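Local coordinates for putative polysaccharide deacetylase (Bdellovibrio bacteriovorus HD100, PDB 5JP6), which probably removes acetyl groups from peptidoglycan as a zinc-binding family 4 carbohydrate esterase, hydrolysing carbon-nitrogen bonds other than peptide bonds, at residues Lys197-Ala202 and Gly221-Ser226; Ala213-Ala218 and Asp267-Val272; Ile303-Trp308 and Val332-Ile337; Gln311-Leu316 and Gln338-Glu343. The protein carries 1 engineered substitution. All coordinates share one frame; numbering follows the deposited sequence. Where two conformers were deposited one is given.

Overall arrangement
The four contacts sample one deacetylase fold from its sheet to its helical layer. Contacts 1 and 3 are buried pairings of neighbouring parallel strands in the same sheet, and they touch through Phe200 and Asp336. Contact 2, nearer the surface, sets helix 211-219 against the end of helix 251-269 and leans on contact 1 through Val217 and Ala218. Contact 4 is buried, but joins the first turns of helices 313-327 and 339-354. Backbone bonds dominate contact 1, side-chain bonds contact 3, apolar packing contact 2, and an arginine with its polar partners contact 4. Contacts 3 and 4 are linked by the bond between Asp307 and Thr341, whereas contacts 2 and 4 have centres about 26 Å apart.

Contact 1: residues Lys197-Ala202 and Gly221-Ser226; sequences KAMFFA and GHVIGS
Ala198 and His222 open this strand pairing with a bond that is half backbone, half side chain: Ala198 N donates to His222 ND1 at 3.0 Å, coming in tilted about 20° from the imidazole plane. The peptide on the other side of Ala198 continues the ladder, its O accepting from Val223 N. Next, Phe200 is held at both ends. Its N gives the straightest bond of the set to Val223 O (2.8 Å), and its O receives Gly225 N, also at 2.8 Å. Ala202 N closes the series on Gly225 O. Strands 199-202 and 223-226 thus run parallel.

The side chains alternate across the sheet. Phe200 turns the CE1 corner of its ring over one face of the His222 imidazole, 3.7 Å from CG, in an edge-to-face pair with planes 60° apart. The histidine is placed for this by a chi1 of -56°, which sets CG beside its own backbone N while ND1 looks back at Ala198. On the opposite face of the sheet Met199 and Val223 lie side by side, CE 3.9 Å from CG1, and the edge of the Phe201 ring meets Ser226 O in its plane, 3.5 Å from CD2. Helices 183-193 and 211-219 cover the Phe200 side.

With Ala198 N as donor, ND1 is probably the unprotonated nitrogen of a neutral imidazole, although the charge itself is not seen. The ring extends the ladder one step, and Phe201 carries it toward the zinc ligand His227 and Asp176, which binds zinc in this protein but not in this model.

Contact 2: residues Ala213-Ala218 and Asp267-Val272; sequences ALKRVA and DVLGWV
Leu214, Lys215 and Ala218, on one side of helix 211-219, face the last turn of helix 251-269 and the turn after it, with the closest backbones at Lys215 and Leu269, whose CA atoms are 6.8 Å apart. No direct hydrogen bond joins the two segments, so side chains do the work.

Leu269 is central. With chi1 at -59° its CG lies beside the backbone N, and the extended chain beyond carries the methyls across to the helix. CD2 lands 3.7 Å from Ala218 CB, while CG takes the CD2 methyl of Leu214 at 4.0 Å, the two leucines crossing at about a right angle. The same Leu214 methyl also meets Val268 CB. Ala218 presents its CB to two partners at once: besides Leu269 it touches Trp271 CZ2, on the benzene part of the indole, at 3.7 Å. Leu269 CD1 lies over one face of that indole, so leucine, tryptophan and alanine form a compact apolar group.

Toward the solvent the packing changes character. Lys215 stretches out in an extended chain past Val268, its CG 3.8 Å from CG1, and its methylenes serve as apolar surface. At its end NZ makes a weak bond to a water, which in turn donates to Val268 O at 2.7 Å.

Gly270, with positive phi, ends helix 251-269 and turns the chain toward Trp271. Leu214, Ala218 and Leu269 also touch Ile224 of strand 223-227, so the two helices pack together over that strand in the helical layer round the parallel strands, consistent with the distorted beta/alpha barrel of the NodB (CE4) family.

Contact 3: residues Ile303-Trp308 and Val332-Ile337; sequences IESDDW and VLFHDI
Asp307 and His335 meet with their flat groups turned 43° apart, yet the carboxylate holds the histidine twice. OD1 accepts from His335 ND1 at 2.8 Å, close to the imidazole plane, while OD2 accepts from the backbone N of the same residue, also at 2.8 Å; each oxygen uses its syn lone pair. With chi1 at 68°, Asp307 places CG between its own N and carbonyl carbon, which aims both oxygens across the gap. OD2 also lies in plane at the edge of the Phe334 ring and has a further donor in Thr341.

Ser305 reaches the neighbouring strand differently. Its OG donates to Leu333 O (2.6 Å), in the carbonyl plane, and accepts from Asp307 N in an ST turn, so the hydroxyl both closes the turn and ties it to the strand. Its CB rests 3.6 Å from Phe334 CD1. Farther back, Leu333 N bonds to Ile303 O, and Ile303 CD1 touches Val332 CG2 at 3.9 Å.

Gripped at ring and backbone, His335 is probably restrained in rotation. Its NE2 is hydrogen-bonded to the OH of Tyr280, a zinc ligand. Asp307 probably sets the orientation of this imidazole, whose nearest atom is about 4 Å from the metal.

Contact 4: residues Gln311-Leu316 and Gln338-Glu343; sequences QSNEQL and QRRTAE
The contact joins the start of helix 313-327, the helix of the beta-alpha-beta unit made with strands 303-304 and 330-335, to that of helix 339-354, which follows the second of those strands. Arg340 of the second helix bonds to Asn313 of the first. Extended as far as CD, the arginine bends at chi3 (-52°), which swings the guanidinium back toward the chain at Gln311 and Ser312. NH1 then donates to Asn313 OD1 at 2.9 Å, with an angle of 145° at the hydrogen. Amide and guanidinium planes stand 73° apart. His120 gives NH1 a second partner.

Beneath the polar group the arginine's methylenes are used as well: CG sits 3.9 Å from Leu316 CD2, the two side chains crossing obliquely. That same methyl approaches Thr341 OG1 at 4.1 Å, whose hydroxyl bonds to Asp307.

In helix 313-327 Ser312 is the N-cap, its OG accepting from Gln315 N at 3.0 Å, and this secures the turn on which Asn313 stands. Asn313 ND2 reaches the other helix through a water that it donates to, and that water lies 2.7 Å from Glu343 OE1, to which it probably donates. The carboxylate's other oxygen, OE2, is gripped side-on by Arg339, whose NE lies 2.9 Å away and whose NH2 comes from the same face of the carboxylate plane, while Arg125 forms a salt bridge to OE1.

Contact 1: residues Lys197-Ala202 and Gly221-Ser226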
loop_
_atom_site.group_PDB
_atom_site.type_symbol
_atom_site.label_atom_id
_atom_site.label_comp_id
_atom_site.label_asym_id
_atom_site.label_seq_id
_atom_site.Cartn_x
_atom_site.Cartn_y
_atom_site.Cartn_z
ATOM N N LYS A 197 -1.304 7.975 14.311
ATOM C CA LYS A 197 -0.003 7.511 13.825
ATOM C C LYS A 197 -0.225 6.135 13.221
ATOM O O LYS A 197 -1.163 5.434 13.578
ATOM C CB LYS A 197 1.005 7.444 14.970
ATOM C CG LYS A 197 1.212 8.771 15.673
ATOM C CD LYS A 197 1.807 9.820 14.752
ATOM C CE LYS A 197 2.123 11.112 15.513
ATOM N NZ LYS A 197 0.898 11.758 16.111
ATOM N N ALA A 198 0.680 5.740 12.336
ATOM C CA ALA A 198 0.562 4.480 11.598
ATOM C C ALA A 198 1.921 3.854 11.347
ATOM O O ALA A 198 2.951 4.483 11.540
ATOM C CB ALA A 198 -0.156 4.733 10.263
ATOM N N MET A 199 1.888 2.589 10.912
ATOM C CA MET A 199 3.074 1.853 10.596
ATOM C C MET A 199 3.103 1.731 9.026
ATOM O O MET A 199 2.117 1.276 8.417
ATOM C CB MET A 199 3.122 0.477 11.279
ATOM C CG MET A 199 2.918 0.483 12.762
ATOM S SD MET A 199 2.936 -1.164 13.425
ATOM C CE MET A 199 4.702 -1.471 13.473
ATOM N N PHE A 200 4.228 2.074 8.399
ATOM C CA PHE A 200 4.399 1.922 6.966
ATOM C C PHE A 200 5.451 0.876 6.670
ATOM O O PHE A 200 6.581 0.969 7.146
ATOM C CB PHE A 200 4.784 3.257 6.314
ATOM C CG PHE A 200 3.701 4.296 6.361
ATOM C CD1 PHE A 200 3.407 4.965 7.524
ATOM C CD2 PHE A 200 2.931 4.568 5.222
ATOM C CE1 PHE A 200 2.369 5.901 7.578
ATOM C CE2 PHE A 200 1.911 5.496 5.269
ATOM C CZ PHE A 200 1.622 6.158 6.448
ATOM N N PHE A 201 5.051 -0.134 5.905
ATOM C CA PHE A 201 5.950 -1.186 5.462
ATOM C C PHE A 201 6.260 -0.906 3.991
ATOM O O PHE A 201 5.577 -1.338 3.075
ATOM C CB PHE A 201 5.349 -2.574 5.696
ATOM C CG PHE A 201 5.130 -2.883 7.147
ATOM C CD1 PHE A 201 3.944 -2.524 7.764
ATOM C CD2 PHE A 201 6.098 -3.518 7.902
ATOM C CE1 PHE A 201 3.735 -2.775 9.107
ATOM C CE2 PHE A 201 5.888 -3.784 9.250
ATOM C CZ PHE A 201 4.712 -3.405 9.854
ATOM N N ALA A 202 7.311 -0.121 3.805
ATOM C CA ALA A 202 7.662 0.414 2.506
ATOM C C ALA A 202 8.372 -0.625 1.671
ATOM O O ALA A 202 9.035 -1.498 2.214
ATOM C CB ALA A 202 8.560 1.633 2.698
ATOM N N GLY A 221 6.062 11.379 12.183
ATOM C CA GLY A 221 6.141 10.568 13.411
ATOM C C GLY A 221 5.729 9.115 13.279
ATOM O O GLY A 221 5.630 8.402 14.268
ATOM N N HIS A 222 5.564 8.651 12.046
ATOM C CA HIS A 222 5.110 7.291 11.834
ATOM C C HIS A 222 6.271 6.298 11.935
ATOM O O HIS A 222 7.443 6.658 11.817
ATOM C CB HIS A 222 4.426 7.192 10.479
ATOM C CG HIS A 222 3.293 8.146 10.322
ATOM N ND1 HIS A 222 2.139 8.070 11.061
ATOM C CD2 HIS A 222 3.170 9.232 9.530
ATOM C CE1 HIS A 222 1.336 9.064 10.712
ATOM N NE2 HIS A 222 1.939 9.772 9.775
ATOM N N VAL A 223 5.910 5.051 12.158
ATOM C CA VAL A 223 6.857 3.931 12.103
ATOM C C VAL A 223 7.050 3.549 10.641
ATOM O O VAL A 223 6.090 3.492 9.872
ATOM C CB VAL A 223 6.408 2.757 12.996
ATOM C CG1 VAL A 223 7.101 1.479 12.595
ATOM C CG2 VAL A 223 6.648 3.108 14.446
ATOM N N ILE A 224 8.301 3.310 10.254
ATOM C CA ILE A 224 8.639 2.912 8.898
ATOM C C ILE A 224 9.581 1.714 8.911
ATOM O O ILE A 224 10.718 1.831 9.332
ATOM C CB ILE A 224 9.255 4.049 8.088
ATOM C CG1 ILE A 224 8.413 5.314 8.176
ATOM C CG2 ILE A 224 9.459 3.613 6.630
ATOM C CD1 ILE A 224 9.088 6.510 7.516
ATOM N N GLY A 225 9.049 0.577 8.441
ATOM C CA GLY A 225 9.822 -0.617 8.166
ATOM C C GLY A 225 9.730 -0.961 6.701
ATOM O O GLY A 225 9.607 -0.082 5.851
ATOM N N SER A 226 9.769 -2.252 6.390
ATOM C CA SER A 226 9.779 -2.671 4.990
ATOM C C SER A 226 8.898 -3.886 4.707
ATOM O O SER A 226 8.537 -4.598 5.612
ATOM C CB SER A 226 11.224 -2.858 4.512
ATOM O OG SER A 226 11.808 -4.029 5.028
#

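Contact 2: residues Ala213-Ala218 and Asp267-Val272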
loop_
_atom_site.group_PDB
_atom_site.type_symbol
_atom_site.label_atom_id
_atom_site.label_comp_id
_atom_site.label_asym_id
_atom_site.label_seq_id
_atom_site.Cartn_x
_atom_site.Cartn_y
_atom_site.Cartn_z
ATOM N N ALA A 213 8.846 11.741 -0.499
ATOM C CA ALA A 213 7.619 11.303 0.140
ATOM C C ALA A 213 7.929 10.481 1.387
ATOM O O ALA A 213 7.283 10.664 2.414
ATOM C CB ALA A 213 6.738 10.517 -0.828
ATOM N N LEU A 214 8.947 9.622 1.320
ATOM C CA LEU A 214 9.312 8.837 2.496
ATOM C C LEU A 214 9.745 9.768 3.654
ATOM O O LEU A 214 9.401 9.543 4.812
ATOM C CB LEU A 214 10.394 7.813 2.184
ATOM C CG LEU A 214 10.623 6.791 3.294
ATOM C CD1 LEU A 214 9.472 5.794 3.362
ATOM C CD2 LEU A 214 11.961 6.081 3.079
ATOM N N LYS A 215 10.526 10.797 3.318
ATOM C CA LYS A 215 10.918 11.758 4.325
ATOM C C LYS A 215 9.717 12.449 4.985
ATOM O O LYS A 215 9.751 12.732 6.184
ATOM C CB LYS A 215 11.888 12.761 3.761
ATOM C CG LYS A 215 13.248 12.177 3.356
ATOM C CD LYS A 215 14.180 13.273 2.870
ATOM C CE LYS A 215 15.477 12.659 2.398
ATOM N NZ LYS A 215 16.411 13.730 1.981
ATOM N N ARG A 216 8.665 12.737 4.217
ATOM C CA ARG A 216 7.458 13.318 4.815
ATOM C C ARG A 216 6.758 12.352 5.725
ATOM O O ARG A 216 6.241 12.772 6.759
ATOM C CB ARG A 216 6.505 13.846 3.744
ATOM C CG ARG A 216 7.158 14.993 2.914
ATOM C CD ARG A 216 6.166 15.646 1.953
ATOM N NE ARG A 216 5.785 14.819 0.814
ATOM C CZ ARG A 216 6.447 14.776 -0.329
ATOM N NH1 ARG A 216 7.574 15.463 -0.464
ATOM N NH2 ARG A 216 6.012 14.030 -1.338
ATOM N N VAL A 217 6.730 11.064 5.369
ATOM C CA VAL A 217 6.162 10.061 6.280
ATOM C C VAL A 217 6.953 10.097 7.600
ATOM O O VAL A 217 6.355 10.149 8.677
ATOM C CB VAL A 217 6.196 8.630 5.685
ATOM C CG1 VAL A 217 5.711 7.594 6.691
ATOM C CG2 VAL A 217 5.419 8.528 4.369
ATOM N N ALA A 218 8.284 10.071 7.501
ATOM C CA ALA A 218 9.161 10.070 8.680
ATOM C C ALA A 218 8.896 11.318 9.563
ATOM O O ALA A 218 8.795 11.229 10.795
ATOM C CB ALA A 218 10.616 9.980 8.294
ATOM N N ASP A 267 18.869 4.081 3.685
ATOM C CA ASP A 267 19.640 4.960 2.810
ATOM C C ASP A 267 19.017 6.355 2.680
ATOM O O ASP A 267 19.757 7.338 2.483
ATOM C CB ASP A 267 19.808 4.334 1.443
ATOM C CG ASP A 267 20.765 3.161 1.424
ATOM O OD1 ASP A 267 21.505 2.924 2.416
ATOM O OD2 ASP A 267 20.748 2.434 0.388
ATOM N N VAL A 268 17.686 6.444 2.788
ATOM C CA VAL A 268 17.010 7.754 2.724
ATOM C C VAL A 268 17.023 8.471 4.076
ATOM O O VAL A 268 17.358 9.666 4.162
ATOM C CB VAL A 268 15.575 7.624 2.199
ATOM C CG1 VAL A 268 14.821 8.959 2.238
ATOM C CG2 VAL A 268 15.574 7.070 0.760
ATOM N N LEU A 269 16.670 7.741 5.135
ATOM C CA LEU A 269 16.364 8.346 6.422
ATOM C C LEU A 269 17.496 8.336 7.446
ATOM O O LEU A 269 17.476 9.158 8.373
ATOM C CB LEU A 269 15.188 7.617 7.075
ATOM C CG LEU A 269 13.880 7.602 6.300
ATOM C CD1 LEU A 269 12.857 6.780 7.046
ATOM C CD2 LEU A 269 13.363 9.014 6.051
ATOM N N GLY A 270 18.449 7.410 7.299
ATOM C CA GLY A 270 19.434 7.194 8.325
ATOM C C GLY A 270 18.949 6.292 9.444
ATOM O O GLY A 270 19.630 6.073 10.443
ATOM N N TRP A 271 17.765 5.722 9.254
ATOM C CA TRP A 271 17.213 4.749 10.168
ATOM C C TRP A 271 16.122 3.967 9.441
ATOM O O TRP A 271 15.674 4.354 8.371
ATOM C CB TRP A 271 16.657 5.416 11.417
ATOM C CG TRP A 271 15.621 6.490 11.165
ATOM C CD1 TRP A 271 15.824 7.829 11.148
ATOM C CD2 TRP A 271 14.219 6.302 10.995
ATOM N NE1 TRP A 271 14.638 8.515 10.950
ATOM C CE2 TRP A 271 13.624 7.588 10.857
ATOM C CE3 TRP A 271 13.391 5.173 10.973
ATOM C CZ2 TRP A 271 12.235 7.765 10.719
ATOM C CZ3 TRP A 271 12.033 5.338 10.795
ATOM C CH2 TRP A 271 11.460 6.628 10.654
ATOM N N VAL A 272 15.743 2.849 10.060
ATOM C CA VAL A 272 14.654 2.018 9.626
ATOM C C VAL A 272 14.169 1.263 10.846
ATOM O O VAL A 272 14.967 0.648 11.562
ATOM C CB VAL A 272 15.023 1.068 8.473
ATOM C CG1 VAL A 272 16.241 0.181 8.778
ATOM C CG2 VAL A 272 13.793 0.252 8.077
HETATM O O HOH W 1 18.457 11.162 2.173
#

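Contact 3: residues Ile303-Trp308 and Val332-Ile337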
loop_
_atom_site.group_PDB
_atom_site.type_symbol
_atom_site.label_atom_id
_atom_site.label_comp_id
_atom_site.label_asym_id
_atom_site.label_seq_id
_atom_site.Cartn_x
_atom_site.Cartn_y
_atom_site.Cartn_z
ATOM N N ILE A 303 -7.060 -7.736 10.583
ATOM C CA ILE A 303 -8.181 -6.975 10.028
ATOM C C ILE A 303 -7.843 -6.647 8.561
ATOM O O ILE A 303 -6.963 -5.821 8.280
ATOM C CB ILE A 303 -8.468 -5.680 10.817
ATOM C CG1 ILE A 303 -8.833 -5.978 12.256
ATOM C CG2 ILE A 303 -9.594 -4.885 10.143
ATOM C CD1 ILE A 303 -8.723 -4.800 13.179
ATOM N N GLU A 304 -8.572 -7.286 7.644
ATOM C CA GLU A 304 -8.390 -7.072 6.200
ATOM C C GLU A 304 -9.241 -5.898 5.712
ATOM O O GLU A 304 -10.379 -5.741 6.108
ATOM C CB GLU A 304 -8.704 -8.341 5.430
ATOM C CG GLU A 304 -7.450 -9.217 5.483
ATOM C CD GLU A 304 -7.657 -10.675 5.345
ATOM O OE1 GLU A 304 -8.811 -11.127 5.162
ATOM O OE2 GLU A 304 -6.621 -11.371 5.426
ATOM N N SER A 305 -8.646 -5.079 4.849
ATOM C CA SER A 305 -9.376 -4.077 4.117
ATOM C C SER A 305 -9.859 -4.558 2.783
ATOM O O SER A 305 -10.831 -3.995 2.242
ATOM C CB SER A 305 -8.535 -2.814 3.922
ATOM O OG SER A 305 -7.441 -3.055 3.060
ATOM N N ASP A 306 -9.176 -5.569 2.227
ATOM C CA ASP A 306 -9.417 -5.970 0.837
ATOM C C ASP A 306 -9.285 -4.773 -0.132
ATOM O O ASP A 306 -9.927 -4.753 -1.177
ATOM C CB ASP A 306 -10.798 -6.620 0.693
ATOM C CG ASP A 306 -10.895 -7.956 1.368
ATOM O OD1 ASP A 306 -9.877 -8.603 1.607
ATOM O OD2 ASP A 306 -12.066 -8.383 1.551
ATOM N N ASP A 307 -8.417 -3.787 0.199
ATOM C CA ASP A 307 -8.327 -2.581 -0.633
ATOM C C ASP A 307 -7.679 -2.855 -2.000
ATOM O O ASP A 307 -7.711 -1.971 -2.863
ATOM C CB ASP A 307 -7.704 -1.393 0.096
ATOM C CG ASP A 307 -6.246 -1.579 0.412
ATOM O OD1 ASP A 307 -5.654 -2.667 0.171
ATOM O OD2 ASP A 307 -5.627 -0.635 0.935
ATOM N N TRP A 308 -7.114 -4.051 -2.200
ATOM C CA TRP A 308 -6.578 -4.511 -3.507
ATOM C C TRP A 308 -7.704 -4.754 -4.524
ATOM O O TRP A 308 -7.445 -4.824 -5.732
ATOM C CB TRP A 308 -5.752 -5.794 -3.311
ATOM C CG TRP A 308 -6.500 -6.913 -2.638
ATOM C CD1 TRP A 308 -6.517 -7.204 -1.306
ATOM C CD2 TRP A 308 -7.351 -7.889 -3.276
ATOM N NE1 TRP A 308 -7.330 -8.279 -1.075
ATOM C CE2 TRP A 308 -7.865 -8.711 -2.257
ATOM C CE3 TRP A 308 -7.759 -8.115 -4.595
ATOM C CZ2 TRP A 308 -8.719 -9.771 -2.521
ATOM C CZ3 TRP A 308 -8.630 -9.165 -4.842
ATOM C CH2 TRP A 308 -9.083 -9.979 -3.816
ATOM N N VAL A 332 -4.679 -3.568 11.128
ATOM C CA VAL A 332 -5.380 -3.403 9.852
ATOM C C VAL A 332 -4.385 -3.333 8.710
ATOM O O VAL A 332 -3.432 -2.544 8.784
ATOM C CB VAL A 332 -6.207 -2.100 9.838
ATOM C CG1 VAL A 332 -7.041 -2.004 8.544
ATOM C CG2 VAL A 332 -7.097 -2.011 11.068
ATOM N N LEU A 333 -4.649 -4.087 7.650
ATOM C CA LEU A 333 -3.829 -4.040 6.430
ATOM C C LEU A 333 -4.452 -3.129 5.360
ATOM O O LEU A 333 -5.525 -3.461 4.827
ATOM C CB LEU A 333 -3.689 -5.439 5.837
ATOM C CG LEU A 333 -2.898 -5.513 4.539
ATOM C CD1 LEU A 333 -1.444 -5.051 4.700
ATOM C CD2 LEU A 333 -2.946 -6.924 3.950
ATOM N N PHE A 334 -3.731 -2.049 5.035
ATOM C CA PHE A 334 -4.057 -1.108 3.932
ATOM C C PHE A 334 -2.788 -1.112 3.036
ATOM O O PHE A 334 -1.688 -1.520 3.435
ATOM C CB PHE A 334 -4.336 0.312 4.407
ATOM C CG PHE A 334 -5.692 0.532 5.052
ATOM C CD1 PHE A 334 -6.902 0.349 4.324
ATOM C CD2 PHE A 334 -5.764 0.991 6.353
ATOM C CE1 PHE A 334 -8.101 0.633 4.923
ATOM C CE2 PHE A 334 -6.982 1.305 6.932
ATOM C CZ PHE A 334 -8.128 1.092 6.225
ATOM N N HIS A 335 -2.965 -0.533 1.852
ATOM C CA HIS A 335 -1.855 -0.197 0.948
ATOM C C HIS A 335 -1.927 1.284 0.614
ATOM O O HIS A 335 -2.934 1.735 0.062
ATOM C CB HIS A 335 -1.937 -1.044 -0.316
ATOM C CG HIS A 335 -1.819 -2.515 -0.065
ATOM N ND1 HIS A 335 -2.891 -3.265 0.376
ATOM C CD2 HIS A 335 -0.742 -3.349 -0.086
ATOM C CE1 HIS A 335 -2.471 -4.508 0.585
ATOM N NE2 HIS A 335 -1.181 -4.572 0.309
ATOM N N ASP A 336 -0.867 2.043 0.918
ATOM C CA ASP A 336 -0.907 3.496 0.662
ATOM C C ASP A 336 -0.683 3.757 -0.854
ATOM O O ASP A 336 -0.856 4.888 -1.302
ATOM C CB ASP A 336 0.007 4.348 1.558
ATOM C CG ASP A 336 1.444 3.914 1.544
ATOM O OD1 ASP A 336 1.677 2.684 1.640
ATOM O OD2 ASP A 336 2.355 4.781 1.455
ATOM N N ILE A 337 -0.378 2.728 -1.634
ATOM C CA ILE A 337 -0.341 2.833 -3.102
ATOM C C ILE A 337 -1.707 2.621 -3.765
ATOM O O ILE A 337 -1.832 2.715 -4.992
ATOM C CB ILE A 337 0.716 1.879 -3.721
ATOM C CG1 ILE A 337 0.382 0.419 -3.450
ATOM C CG2 ILE A 337 2.104 2.208 -3.186
ATOM C CD1 ILE A 337 1.119 -0.551 -4.315
#

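Contact 4: residues Gln311-Leu316 and Gln338-Glu343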
loop_
_atom_site.group_PDB
_atom_site.type_symbol
_atom_site.label_atom_id
_atom_site.label_comp_id
_atom_site.label_asym_id
_atom_site.label_seq_id
_atom_site.Cartn_x
_atom_site.Cartn_y
_atom_site.Cartn_z
ATOM N N GLN A 311 -13.602 -1.849 -6.207
ATOM C CA GLN A 311 -14.902 -1.773 -5.540
ATOM C C GLN A 311 -15.212 -0.303 -5.312
ATOM O O GLN A 311 -14.302 0.534 -5.399
ATOM C CB GLN A 311 -14.877 -2.482 -4.215
ATOM C CG GLN A 311 -13.895 -1.902 -3.204
ATOM C CD GLN A 311 -13.598 -2.861 -2.061
ATOM O OE1 GLN A 311 -14.464 -3.135 -1.227
ATOM N NE2 GLN A 311 -12.396 -3.389 -2.036
ATOM N N SER A 312 -16.459 0.004 -4.994
ATOM C CA SER A 312 -16.835 1.384 -4.679
ATOM C C SER A 312 -16.189 1.835 -3.376
ATOM O O SER A 312 -15.830 1.013 -2.516
ATOM C CB SER A 312 -18.347 1.499 -4.567
ATOM O OG SER A 312 -18.858 0.698 -3.519
ATOM N N ASN A 313 -16.089 3.149 -3.195
ATOM C CA ASN A 313 -15.643 3.668 -1.916
ATOM C C ASN A 313 -16.512 3.145 -0.779
ATOM O O ASN A 313 -16.018 2.765 0.278
ATOM C CB ASN A 313 -15.759 5.182 -1.881
ATOM C CG ASN A 313 -14.738 5.919 -2.737
ATOM O OD1 ASN A 313 -14.146 5.391 -3.633
ATOM N ND2 ASN A 313 -14.622 7.231 -2.460
ATOM N N GLU A 314 -17.826 3.120 -1.016
ATOM C CA GLU A 314 -18.834 2.632 -0.069
ATOM C C GLU A 314 -18.565 1.187 0.355
ATOM O O GLU A 314 -18.584 0.830 1.528
ATOM C CB GLU A 314 -20.210 2.755 -0.750
ATOM C CG GLU A 314 -21.420 2.685 0.130
ATOM C CD GLU A 314 -22.629 3.386 -0.544
ATOM O OE1 GLU A 314 -22.672 4.650 -0.472
ATOM O OE2 GLU A 314 -23.534 2.689 -1.117
ATOM N N GLN A 315 -18.314 0.315 -0.622
ATOM C CA GLN A 315 -18.024 -1.076 -0.361
ATOM C C GLN A 315 -16.719 -1.277 0.480
ATOM O O GLN A 315 -16.679 -2.008 1.422
ATOM C CB GLN A 315 -18.022 -1.826 -1.702
ATOM C CG GLN A 315 -17.694 -3.296 -1.534
ATOM C CD GLN A 315 -17.928 -4.090 -2.792
ATOM O OE1 GLN A 315 -18.607 -3.654 -3.710
ATOM N NE2 GLN A 315 -17.331 -5.255 -2.848
ATOM N N LEU A 316 -15.695 -0.512 0.071
ATOM C CA LEU A 316 -14.428 -0.599 0.781
ATOM C C LEU A 316 -14.582 -0.200 2.246
ATOM O O LEU A 316 -14.135 -0.923 3.133
ATOM C CB LEU A 316 -13.364 0.252 0.063
ATOM C CG LEU A 316 -11.968 0.270 0.723
ATOM C CD1 LEU A 316 -11.441 -1.166 0.861
ATOM C CD2 LEU A 316 -11.019 1.124 -0.074
ATOM N N GLN A 338 -2.740 2.371 -2.951
ATOM C CA GLN A 338 -4.088 2.174 -3.461
ATOM C C GLN A 338 -4.836 3.527 -3.350
ATOM O O GLN A 338 -5.123 4.005 -2.250
ATOM C CB GLN A 338 -4.832 1.115 -2.653
ATOM C CG GLN A 338 -6.142 0.670 -3.298
ATOM C CD GLN A 338 -5.887 -0.148 -4.583
ATOM O OE1 GLN A 338 -5.171 -1.179 -4.607
ATOM N NE2 GLN A 338 -6.407 0.341 -5.653
ATOM N N ARG A 339 -5.157 4.128 -4.490
ATOM C CA ARG A 339 -5.800 5.443 -4.476
ATOM C C ARG A 339 -7.053 5.456 -3.635
ATOM O O ARG A 339 -7.275 6.382 -2.826
ATOM C CB ARG A 339 -6.100 5.949 -5.882
ATOM C CG ARG A 339 -6.924 7.207 -5.819
ATOM C CD ARG A 339 -6.967 7.964 -7.102
ATOM N NE ARG A 339 -7.755 9.176 -6.911
ATOM C CZ ARG A 339 -8.154 9.975 -7.880
ATOM N NH1 ARG A 339 -7.779 9.741 -9.121
ATOM N NH2 ARG A 339 -8.868 11.045 -7.579
ATOM N N ARG A 340 -7.876 4.424 -3.776
ATOM C CA ARG A 340 -9.183 4.471 -3.114
ATOM C C ARG A 340 -9.031 4.477 -1.596
ATOM O O ARG A 340 -9.832 5.069 -0.910
ATOM C CB ARG A 340 -10.051 3.317 -3.564
ATOM C CG ARG A 340 -11.505 3.447 -3.176
ATOM C CD ARG A 340 -12.317 2.350 -3.859
ATOM N NE ARG A 340 -12.125 2.247 -5.295
ATOM C CZ ARG A 340 -12.867 2.849 -6.242
ATOM N NH1 ARG A 340 -13.821 3.701 -5.944
ATOM N NH2 ARG A 340 -12.636 2.590 -7.504
ATOM N N THR A 341 -7.967 3.849 -1.109
ATOM C CA THR A 341 -7.672 3.896 0.320
ATOM C C THR A 341 -7.399 5.313 0.802
ATOM O O THR A 341 -7.909 5.730 1.878
ATOM C CB THR A 341 -6.537 2.929 0.646
ATOM O OG1 THR A 341 -6.955 1.602 0.316
ATOM C CG2 THR A 341 -6.099 2.991 2.125
ATOM N N ALA A 342 -6.641 6.083 0.015
ATOM C CA ALA A 342 -6.421 7.506 0.360
ATOM C C ALA A 342 -7.773 8.261 0.286
ATOM O O ALA A 342 -8.074 9.108 1.156
ATOM C CB ALA A 342 -5.362 8.137 -0.536
ATOM N N GLU A 343 -8.613 7.959 -0.726
ATOM C CA GLU A 343 -9.866 8.668 -0.879
ATOM C C GLU A 343 -10.795 8.467 0.316
ATOM O O GLU A 343 -11.562 9.364 0.643
ATOM C CB GLU A 343 -10.601 8.204 -2.152
ATOM C CG GLU A 343 -9.892 8.523 -3.458
ATOM C CD GLU A 343 -10.061 9.964 -3.899
ATOM O OE1 GLU A 343 -11.046 10.659 -3.530
ATOM O OE2 GLU A 343 -9.196 10.425 -4.701
HETATM O O HOH W 2 -13.508 9.527 -3.961
#